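Local coordinates for protein probable thiol peroxidase (Mycobacterium tuberculosis, PDB 1Y25) that probably reduces hydrogen peroxide and organic hydroperoxides to water and alcohols at the expense of thioredoxin, helping to protect the cell against oxidative stress, at residues A[46-51]-A[158-163]; A[66-71]-A[98-103]; A[128-133]-A[152-157]. The protein carries 1 engineered substitution. All coordinates share one frame; numbering follows the deposited sequence.

Contacts 1 and 3 share helix 156-163 and rest on neighbouring strands of the central sheet, 47-51 and 131-135; their centres lie about 10 Å apart. Contact 2 belongs to helix 58-74, on the same face of the sheet, with its centre about 12 Å from that of contact 1 and about 14 Å from that of contact 3. Phe-67 ties the three together, touching Leu-48 and Leu-160 of contact 1 and Tyr-156 and Ile-132 of contact 3, while Arg-70 bridges to Glu-157. Contact 3 lies closest to Ser-60, the engineered residue at the predicted active-site position: the side chain of Arg-130 is about 3 Å from that of Ser-60, and that of Phe-67 about 10 Å.

Contact 1. Residues A[46-51]-A[158-163]; sequences SVLLNI and AALAAL
Leu-163 and Leu-48 carry the contact together, the helix leucine laying its two methyls against the start of strand 47-51. With CG anti to the backbone N (chi1 -179°), the side chain of Leu-163 leaves the helix and swings over to the strand. CD1 settles between Ser-46 and Leu-48: it lies 3.7 Å from Ser-46 CB and 3.8 Å from Leu-48 CB, and it also touches the backbone N of Leu-48. With the other branch, CD2, added, the branch ends of Leu-163 lie alongside Leu-48, from its CB to its CD1.

Leu-48 in turn points from the strand at the helix. Its CG is also anti to the backbone N (chi1 177°), and this carries CD1 one helical turn back from Leu-163, to 3.8 Å from the CB of Ala-159. The small methyl of Ala-159 lets the strand leucine come close to the helix backbone there. Leu-160 heads away at its root, yet its CD2 bends back far enough to brush Leu-48 CD1 at 4.2 Å. In fold terms this is the C-terminal helix of a thioredoxin-like domain packed on a central strand of the sheet, the two running nearly antiparallel at 156° with their axes 8.9 Å apart. Phe-67 of helix 58-74 packs against Leu-48 as well, and Tyr-143 of strand 141-146 against Ala-159.

At the end of the helix the packing turns polar. Ser-46 OG shares a water with Ala-162 O, lying 2.7 Å from the water oxygen, and the water donates to that carbonyl. Leu-163 O is 3.5 Å from Ser-46 OG, where a bond would be weak and is not settled, since the serine proton has another acceptor nearby.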
loop_
_atom_site.group_PDB
_atom_site.type_symbol
_atom_site.label_atom_id
_atom_site.label_comp_id
_atom_site.label_asym_id
_atom_site.label_seq_id
_atom_site.Cartn_x
_atom_site.Cartn_y
_atom_site.Cartn_z
ATOM N N SER A 46 2.071 16.727 1.164
ATOM C CA SER A 46 0.887 15.892 1.106
ATOM C C SER A 46 0.153 16.160 -0.222
ATOM O O SER A 46 0.077 17.272 -0.653
ATOM C CB SER A 46 -0.064 16.214 2.254
ATOM O OG SER A 46 0.479 15.871 3.501
ATOM N N VAL A 47 -0.405 15.136 -0.847
ATOM C CA VAL A 47 -1.300 15.392 -1.989
ATOM C C VAL A 47 -2.584 14.572 -1.816
ATOM O O VAL A 47 -2.540 13.448 -1.374
ATOM C CB VAL A 47 -0.601 15.114 -3.356
ATOM C CG1 VAL A 47 -0.006 13.628 -3.441
ATOM C CG2 VAL A 47 -1.546 15.448 -4.502
ATOM N N LEU A 48 -3.714 15.180 -2.151
ATOM C CA LEU A 48 -4.992 14.534 -2.096
ATOM C C LEU A 48 -5.465 14.248 -3.510
ATOM O O LEU A 48 -5.551 15.169 -4.370
ATOM C CB LEU A 48 -5.988 15.388 -1.338
ATOM C CG LEU A 48 -7.445 14.902 -1.223
ATOM C CD1 LEU A 48 -8.068 15.587 0.006
ATOM C CD2 LEU A 48 -8.261 15.173 -2.443
ATOM N N LEU A 49 -5.733 12.957 -3.736
ATOM C CA LEU A 49 -6.275 12.418 -4.989
ATOM C C LEU A 49 -7.753 12.292 -4.788
ATOM O O LEU A 49 -8.216 11.486 -3.943
ATOM C CB LEU A 49 -5.708 10.991 -5.293
ATOM C CG LEU A 49 -4.184 10.769 -5.223
ATOM C CD1 LEU A 49 -3.878 9.327 -5.602
ATOM C CD2 LEU A 49 -3.389 11.832 -5.999
ATOM N N ASN A 50 -8.440 13.157 -5.520
ATOM C CA ASN A 50 -9.879 13.132 -5.720
ATOM C C ASN A 50 -10.193 12.353 -6.997
ATOM O O ASN A 50 -10.144 12.875 -8.068
ATOM C CB ASN A 50 -10.434 14.593 -5.795
ATOM C CG ASN A 50 -11.957 14.646 -5.867
ATOM O OD1 ASN A 50 -12.625 13.823 -5.260
ATOM N ND2 ASN A 50 -12.514 15.622 -6.613
ATOM N N ILE A 51 -10.579 11.095 -6.826
ATOM C CA ILE A 51 -10.720 10.126 -7.914
ATOM C C ILE A 51 -12.211 9.922 -8.176
ATOM O O ILE A 51 -13.018 9.704 -7.214
ATOM C CB ILE A 51 -10.052 8.768 -7.537
ATOM C CG1 ILE A 51 -8.609 8.929 -7.027
ATOM C CG2 ILE A 51 -10.174 7.730 -8.680
ATOM C CD1 ILE A 51 -8.144 7.773 -6.113
ATOM N N ALA A 158 -12.886 14.611 6.397
ATOM C CA ALA A 158 -11.966 13.568 6.845
ATOM C C ALA A 158 -10.758 13.482 5.914
ATOM O O ALA A 158 -9.620 13.385 6.359
ATOM C CB ALA A 158 -12.676 12.249 6.944
ATOM N N ALA A 159 -11.000 13.615 4.618
ATOM C CA ALA A 159 -9.907 13.718 3.649
ATOM C C ALA A 159 -9.069 14.950 3.927
ATOM O O ALA A 159 -7.831 14.885 3.989
ATOM C CB ALA A 159 -10.452 13.749 2.280
ATOM N N LEU A 160 -9.722 16.099 4.119
ATOM C CA LEU A 160 -8.955 17.342 4.392
ATOM C C LEU A 160 -8.237 17.338 5.730
ATOM O O LEU A 160 -7.172 17.919 5.808
ATOM C CB LEU A 160 -9.863 18.587 4.249
ATOM C CG LEU A 160 -10.368 18.815 2.820
ATOM C CD1 LEU A 160 -11.399 19.925 2.770
ATOM C CD2 LEU A 160 -9.159 19.163 1.899
ATOM N N ALA A 161 -8.763 16.637 6.749
ATOM C CA ALA A 161 -8.037 16.543 8.010
ATOM C C ALA A 161 -6.734 15.719 7.847
ATOM O O ALA A 161 -5.665 16.095 8.360
ATOM C CB ALA A 161 -8.930 16.022 9.174
ATOM N N ALA A 162 -6.792 14.662 7.057
ATOM C CA ALA A 162 -5.601 13.877 6.764
ATOM C C ALA A 162 -4.580 14.696 5.945
ATOM O O ALA A 162 -3.401 14.547 6.087
ATOM C CB ALA A 162 -6.008 12.583 6.032
ATOM N N LEU A 163 -5.061 15.534 5.054
ATOM C CA LEU A 163 -4.227 16.335 4.148
ATOM C C LEU A 163 -3.482 17.398 4.921
ATOM O O LEU A 163 -2.277 17.605 4.703
ATOM C CB LEU A 163 -5.091 16.974 3.049
ATOM C CG LEU A 163 -4.389 17.812 2.004
ATOM C CD1 LEU A 163 -3.533 16.964 1.132
ATOM C CD2 LEU A 163 -5.406 18.552 1.207
HETATM O O HOH W 1 -0.697 13.987 4.962
#

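Contact 2. Residues A[66-71]-A[98-103]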
loop_
_atom_site.group_PDB
_atom_site.type_symbol
_atom_site.label_atom_id
_atom_site.label_comp_id
_atom_site.label_asym_id
_atom_site.label_seq_id
_atom_site.Cartn_x
_atom_site.Cartn_y
_atom_site.Cartn_z
ATOM N N THR A 66 -16.131 21.624 -4.676
ATOM C CA THR A 66 -16.009 21.693 -3.208
ATOM C C THR A 66 -14.540 21.630 -2.778
ATOM O O THR A 66 -14.120 22.359 -1.884
ATOM C CB THR A 66 -16.808 20.555 -2.558
ATOM O OG1 THR A 66 -18.201 20.656 -2.941
ATOM C CG2 THR A 66 -16.654 20.554 -1.035
ATOM N N PHE A 67 -13.759 20.720 -3.356
ATOM C CA PHE A 67 -12.291 20.720 -3.090
ATOM C C PHE A 67 -11.564 22.002 -3.537
ATOM O O PHE A 67 -10.702 22.503 -2.838
ATOM C CB PHE A 67 -11.641 19.484 -3.661
ATOM C CG PHE A 67 -11.825 18.232 -2.796
ATOM C CD1 PHE A 67 -11.337 18.176 -1.477
ATOM C CD2 PHE A 67 -12.425 17.102 -3.318
ATOM C CE1 PHE A 67 -11.485 17.003 -0.692
ATOM C CE2 PHE A 67 -12.575 15.925 -2.566
ATOM C CZ PHE A 67 -12.110 15.879 -1.276
ATOM N N ASP A 68 -11.978 22.581 -4.645
ATOM C CA ASP A 68 -11.393 23.810 -5.110
ATOM C C ASP A 68 -11.548 24.914 -4.108
ATOM O O ASP A 68 -10.586 25.630 -3.815
ATOM C CB ASP A 68 -12.031 24.260 -6.419
ATOM C CG ASP A 68 -11.249 25.379 -7.077
ATOM O OD1 ASP A 68 -10.115 25.056 -7.486
ATOM O OD2 ASP A 68 -11.752 26.533 -7.192
ATOM N N GLU A 69 -12.772 25.071 -3.638
ATOM C CA GLU A 69 -13.143 26.064 -2.677
ATOM C C GLU A 69 -12.300 25.908 -1.376
ATOM O O GLU A 69 -11.712 26.847 -0.895
ATOM C CB GLU A 69 -14.660 25.939 -2.508
ATOM C CG GLU A 69 -15.310 26.827 -1.462
ATOM C CD GLU A 69 -15.537 26.083 -0.096
ATOM O OE1 GLU A 69 -15.737 24.796 -0.099
ATOM O OE2 GLU A 69 -15.516 26.789 0.960
ATOM N N ARG A 70 -12.149 24.690 -0.881
ATOM C CA ARG A 70 -11.385 24.402 0.303
ATOM C C ARG A 70 -9.864 24.488 0.140
ATOM O O ARG A 70 -9.192 25.022 1.010
ATOM C CB ARG A 70 -11.762 23.018 0.826
ATOM C CG ARG A 70 -13.247 22.861 1.088
ATOM C CD ARG A 70 -13.711 23.658 2.327
ATOM N NE ARG A 70 -13.638 22.762 3.473
ATOM C CZ ARG A 70 -12.813 22.886 4.498
ATOM N NH1 ARG A 70 -11.993 23.942 4.591
ATOM N NH2 ARG A 70 -12.820 21.944 5.452
ATOM N N ALA A 71 -9.322 23.973 -0.953
ATOM C CA ALA A 71 -7.869 23.894 -1.148
ATOM C C ALA A 71 -7.342 25.290 -1.397
ATOM O O ALA A 71 -6.148 25.557 -1.172
ATOM C CB ALA A 71 -7.519 23.011 -2.346
ATOM N N THR A 98 -12.399 26.963 -11.629
ATOM C CA THR A 98 -11.794 26.141 -10.600
ATOM C C THR A 98 -10.338 25.990 -10.923
ATOM O O THR A 98 -9.933 24.964 -11.481
ATOM C CB THR A 98 -12.431 24.686 -10.452
ATOM O OG1 THR A 98 -12.531 24.069 -11.713
ATOM C CG2 THR A 98 -13.911 24.730 -9.892
ATOM N N GLU A 99 -9.592 27.031 -10.520
ATOM C CA GLU A 99 -8.137 27.168 -10.764
ATOM C C GLU A 99 -7.143 26.561 -9.718
ATOM O O GLU A 99 -5.895 26.558 -9.972
ATOM C CB GLU A 99 -7.783 28.658 -10.800
ATOM C CG GLU A 99 -7.922 29.364 -12.175
ATOM C CD GLU A 99 -7.258 30.744 -12.116
ATOM O OE1 GLU A 99 -6.720 31.058 -11.007
ATOM O OE2 GLU A 99 -7.293 31.507 -13.130
ATOM N N ASN A 100 -7.668 26.145 -8.550
ATOM C CA ASN A 100 -6.886 25.572 -7.468
ATOM C C ASN A 100 -6.695 24.059 -7.486
ATOM O O ASN A 100 -5.816 23.560 -6.833
ATOM C CB ASN A 100 -7.481 26.005 -6.155
ATOM C CG ASN A 100 -7.497 27.535 -6.046
ATOM O OD1 ASN A 100 -6.937 28.064 -5.126
ATOM N ND2 ASN A 100 -8.055 28.231 -7.055
ATOM N N VAL A 101 -7.518 23.344 -8.218
ATOM C CA VAL A 101 -7.333 21.918 -8.408
ATOM C C VAL A 101 -6.480 21.732 -9.641
ATOM O O VAL A 101 -6.364 22.633 -10.475
ATOM C CB VAL A 101 -8.678 21.164 -8.512
ATOM C CG1 VAL A 101 -9.385 21.153 -7.112
ATOM C CG2 VAL A 101 -9.579 21.777 -9.660
ATOM N N MET A 102 -5.749 20.623 -9.654
ATOM C CA MET A 102 -4.968 20.166 -10.787
ATOM C C MET A 102 -5.674 18.961 -11.354
ATOM O O MET A 102 -5.739 17.902 -10.710
ATOM C CB MET A 102 -3.556 19.818 -10.394
ATOM C CG MET A 102 -2.590 19.473 -11.541
ATOM S SD MET A 102 -1.010 18.816 -10.937
ATOM C CE MET A 102 -0.034 20.302 -10.558
ATOM N N PRO A 103 -6.201 19.104 -12.590
ATOM C CA PRO A 103 -6.744 17.893 -13.210
ATOM C C PRO A 103 -5.632 16.953 -13.787
ATOM O O PRO A 103 -4.552 17.389 -14.161
ATOM C CB PRO A 103 -7.671 18.441 -14.287
ATOM C CG PRO A 103 -7.124 19.816 -14.629
ATOM C CD PRO A 103 -6.275 20.276 -13.482
#
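Asp-68 sets its carboxylate into the bend of 98-101, with the main chain of that loop turning about it. CG stands anti to the backbone N (chi1 -168°), which swings the acid off the helix and toward the loop. OD1 is the gripping oxygen. Asn-100 N donates to the syn lone pair of Asp-68 OD1 at 2.9 Å, the bond bent to 134° at the hydrogen. Val-101 N gives Asp-68 OD1 a second, weak bond at 3.2 Å. Two successive amides therefore converge on one oxygen, and the loop is held chiefly at Asn-100.

The other oxygen, OD2, leans over Thr-98, 3.4 Å from its CA, while Thr-98 CB approaches Asp-68 CG at 3.6 Å. Asn-100 crosses the acid at about a right angle, its amide plane turned 84° from the carboxylate, and touches OD1 with CB instead of its amide end. On the inner side Val-101 rests CG1 on the helix backbone, 3.9 Å from Asp-68 N, and lightly on Phe-67. Phe-67 carries its ring inward from there, meeting Tyr-156 edge-to-face.

Here helix 58-74, which holds the engineered Ser-60, at the predicted peroxidatic position, near its start, packs on the face of the sheet and is tied to the loop leading into strand 101-105, the outermost strand on that side within the chain, an arrangement belonging to the thioredoxin fold of peroxiredoxins.

Contact 3. Residues A[128-133]-A[152-157]; sequences LARAIV and QEPNYE. With ACT (acetate ion), chain C.
Arg-130 passes along the Gln-152 carbonyl and Pro-154 while its NH2 grips an acetate ion, probably from the crystallisation liquor. The acetate O takes a hydrogen from Arg-130 NH2 at 2.8 Å, with 145° at the hydrogen, and lies at the edge of the guanidinium near its plane. The ion is also held by Thr-57 OG1, Val-59 N and Ser-60 OG, Ser-60 being the engineered residue at the predicted peroxidatic position.

Arg-130 gets there with an extended start and a late turn: CG is anti to the backbone N, and the chain bends at chi3 (-47°). At the bend CD and NE come close to the carbonyl oxygen of Gln-152, whose O is 2.9 Å from Arg-130 NE and approaches the guanidinium obliquely. The same CD lies 4.0 Å from Pro-154 CD, the arginine and the proline crossing at about a right angle. Further out, NH2 also binds Ile-150 O and NH1 binds Ser-60 OG, so several acceptors fix the rotation of the guanidinium.

Two residues along, Ile-132 of strand 131-135 meets the same proline. Its CG1 lies 3.8 Å from Pro-154 CB, and CD1 rests on CB and CG, again crosswise. Pro-154 thus touches both, Arg-130 with CD and Ile-132 with CB and CG, just ahead of helix 156-163. Asn-155, the N-cap, opens that helix by capping Ala-158 N through OD1.

Arg-130 and its neighbours thus hold an acetate oxygen right beside Ser-60, with the guanidinium steadied from the 150-152 loop. A small anion bound there is consistent with a site that takes a peroxide oxygen.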
loop_
_atom_site.group_PDB
_atom_site.type_symbol
_atom_site.label_atom_id
_atom_site.label_comp_id
_atom_site.label_asym_id
_atom_site.label_seq_id
_atom_site.Cartn_x
_atom_site.Cartn_y
_atom_site.Cartn_z
ATOM N N LEU A 128 -13.244 5.180 -13.293
ATOM C CA LEU A 128 -12.713 5.035 -11.945
ATOM C C LEU A 128 -13.874 5.254 -10.993
ATOM O O LEU A 128 -14.688 6.168 -11.189
ATOM C CB LEU A 128 -11.530 5.961 -11.646
ATOM C CG LEU A 128 -10.419 6.061 -12.709
ATOM C CD1 LEU A 128 -9.344 7.024 -12.247
ATOM C CD2 LEU A 128 -9.742 4.754 -13.083
ATOM N N ALA A 129 -14.004 4.345 -10.024
ATOM C CA ALA A 129 -14.962 4.516 -8.962
ATOM C C ALA A 129 -14.617 5.807 -8.099
ATOM O O ALA A 129 -13.493 6.286 -8.099
ATOM C CB ALA A 129 -14.889 3.307 -8.084
ATOM N N ARG A 130 -15.564 6.274 -7.289
ATOM C CA ARG A 130 -15.342 7.472 -6.466
ATOM C C ARG A 130 -14.508 7.072 -5.254
ATOM O O ARG A 130 -14.858 6.151 -4.518
ATOM C CB ARG A 130 -16.639 8.081 -6.044
ATOM C CG ARG A 130 -16.509 9.448 -5.565
ATOM C CD ARG A 130 -17.829 10.054 -5.223
ATOM N NE ARG A 130 -18.877 9.884 -6.204
ATOM C CZ ARG A 130 -18.879 10.401 -7.432
ATOM N NH1 ARG A 130 -17.878 11.134 -7.874
ATOM N NH2 ARG A 130 -19.847 10.125 -8.252
ATOM N N ALA A 131 -13.345 7.685 -5.127
ATOM C CA ALA A 131 -12.450 7.396 -4.025
ATOM C C ALA A 131 -11.573 8.634 -3.704
ATOM O O ALA A 131 -11.401 9.501 -4.534
ATOM C CB ALA A 131 -11.552 6.159 -4.391
ATOM N N ILE A 132 -10.999 8.638 -2.485
ATOM C CA ILE A 132 -10.043 9.603 -2.032
ATOM C C ILE A 132 -8.850 8.788 -1.562
ATOM O O ILE A 132 -9.020 7.755 -0.849
ATOM C CB ILE A 132 -10.565 10.520 -0.828
ATOM C CG1 ILE A 132 -11.849 11.255 -1.151
ATOM C CG2 ILE A 132 -9.534 11.520 -0.397
ATOM C CD1 ILE A 132 -11.820 12.150 -2.365
ATOM N N VAL A 133 -7.673 9.264 -1.956
ATOM C CA VAL A 133 -6.393 8.848 -1.399
ATOM C C VAL A 133 -5.593 10.089 -1.037
ATOM O O VAL A 133 -5.312 10.905 -1.898
ATOM C CB VAL A 133 -5.505 7.907 -2.380
ATOM C CG1 VAL A 133 -4.247 7.514 -1.684
ATOM C CG2 VAL A 133 -6.246 6.602 -2.821
ATOM N N GLN A 152 -23.012 9.050 -4.147
ATOM C CA GLN A 152 -22.734 9.757 -2.903
ATOM C C GLN A 152 -21.411 10.552 -3.065
ATOM O O GLN A 152 -20.493 10.193 -3.816
ATOM C CB GLN A 152 -22.544 8.688 -1.817
ATOM C CG GLN A 152 -22.338 9.112 -0.332
ATOM C CD GLN A 152 -22.032 7.908 0.598
ATOM O OE1 GLN A 152 -20.986 7.879 1.375
ATOM N NE2 GLN A 152 -22.921 6.909 0.525
ATOM N N GLU A 153 -21.324 11.659 -2.356
ATOM C CA GLU A 153 -20.166 12.501 -2.365
ATOM C C GLU A 153 -19.143 11.966 -1.402
ATOM O O GLU A 153 -19.454 11.270 -0.422
ATOM C CB GLU A 153 -20.540 13.945 -2.016
ATOM C CG GLU A 153 -21.310 14.750 -3.054
ATOM C CD GLU A 153 -21.545 16.173 -2.514
ATOM O OE1 GLU A 153 -20.645 16.802 -2.010
ATOM O OE2 GLU A 153 -22.629 16.704 -2.620
ATOM N N PRO A 154 -17.877 12.310 -1.648
ATOM C CA PRO A 154 -16.888 11.887 -0.708
ATOM C C PRO A 154 -16.914 12.694 0.605
ATOM O O PRO A 154 -17.545 13.766 0.746
ATOM C CB PRO A 154 -15.570 12.082 -1.449
ATOM C CG PRO A 154 -15.864 13.104 -2.478
ATOM C CD PRO A 154 -17.330 13.120 -2.739
ATOM N N ASN A 155 -16.259 12.114 1.589
ATOM C CA ASN A 155 -16.107 12.763 2.859
ATOM C C ASN A 155 -14.972 13.796 2.755
ATOM O O ASN A 155 -13.768 13.471 2.956
ATOM C CB ASN A 155 -15.829 11.688 3.962
ATOM C CG ASN A 155 -15.909 12.240 5.358
ATOM O OD1 ASN A 155 -15.651 13.426 5.625
ATOM N ND2 ASN A 155 -16.242 11.387 6.260
ATOM N N TYR A 156 -15.331 15.027 2.436
ATOM C CA TYR A 156 -14.324 16.106 2.325
ATOM C C TYR A 156 -13.560 16.323 3.659
ATOM O O TYR A 156 -12.334 16.405 3.688
ATOM C CB TYR A 156 -14.961 17.447 1.870
ATOM C CG TYR A 156 -15.834 17.304 0.633
ATOM C CD1 TYR A 156 -17.202 17.287 0.755
ATOM C CD2 TYR A 156 -15.266 17.160 -0.688
ATOM C CE1 TYR A 156 -18.040 17.073 -0.417
ATOM C CE2 TYR A 156 -16.098 17.061 -1.806
ATOM C CZ TYR A 156 -17.475 16.950 -1.643
ATOM O OH TYR A 156 -18.323 16.811 -2.701
ATOM N N GLU A 157 -14.297 16.437 4.739
ATOM C CA GLU A 157 -13.688 16.859 5.990
ATOM C C GLU A 157 -12.589 15.930 6.442
ATOM O O GLU A 157 -11.523 16.412 6.871
ATOM C CB GLU A 157 -14.716 17.000 7.119
ATOM C CG GLU A 157 -15.825 18.052 6.872
ATOM C CD GLU A 157 -15.335 19.522 6.781
ATOM O OE1 GLU A 157 -14.125 19.841 6.989
ATOM O OE2 GLU A 157 -16.209 20.376 6.519
HETATM C C ACT C . -21.871 11.113 -10.728
HETATM O O ACT C . -20.770 11.682 -10.395
HETATM O OXT ACT C . -22.864 11.882 -10.611
HETATM C CH3 ACT C . -22.028 9.710 -11.276
#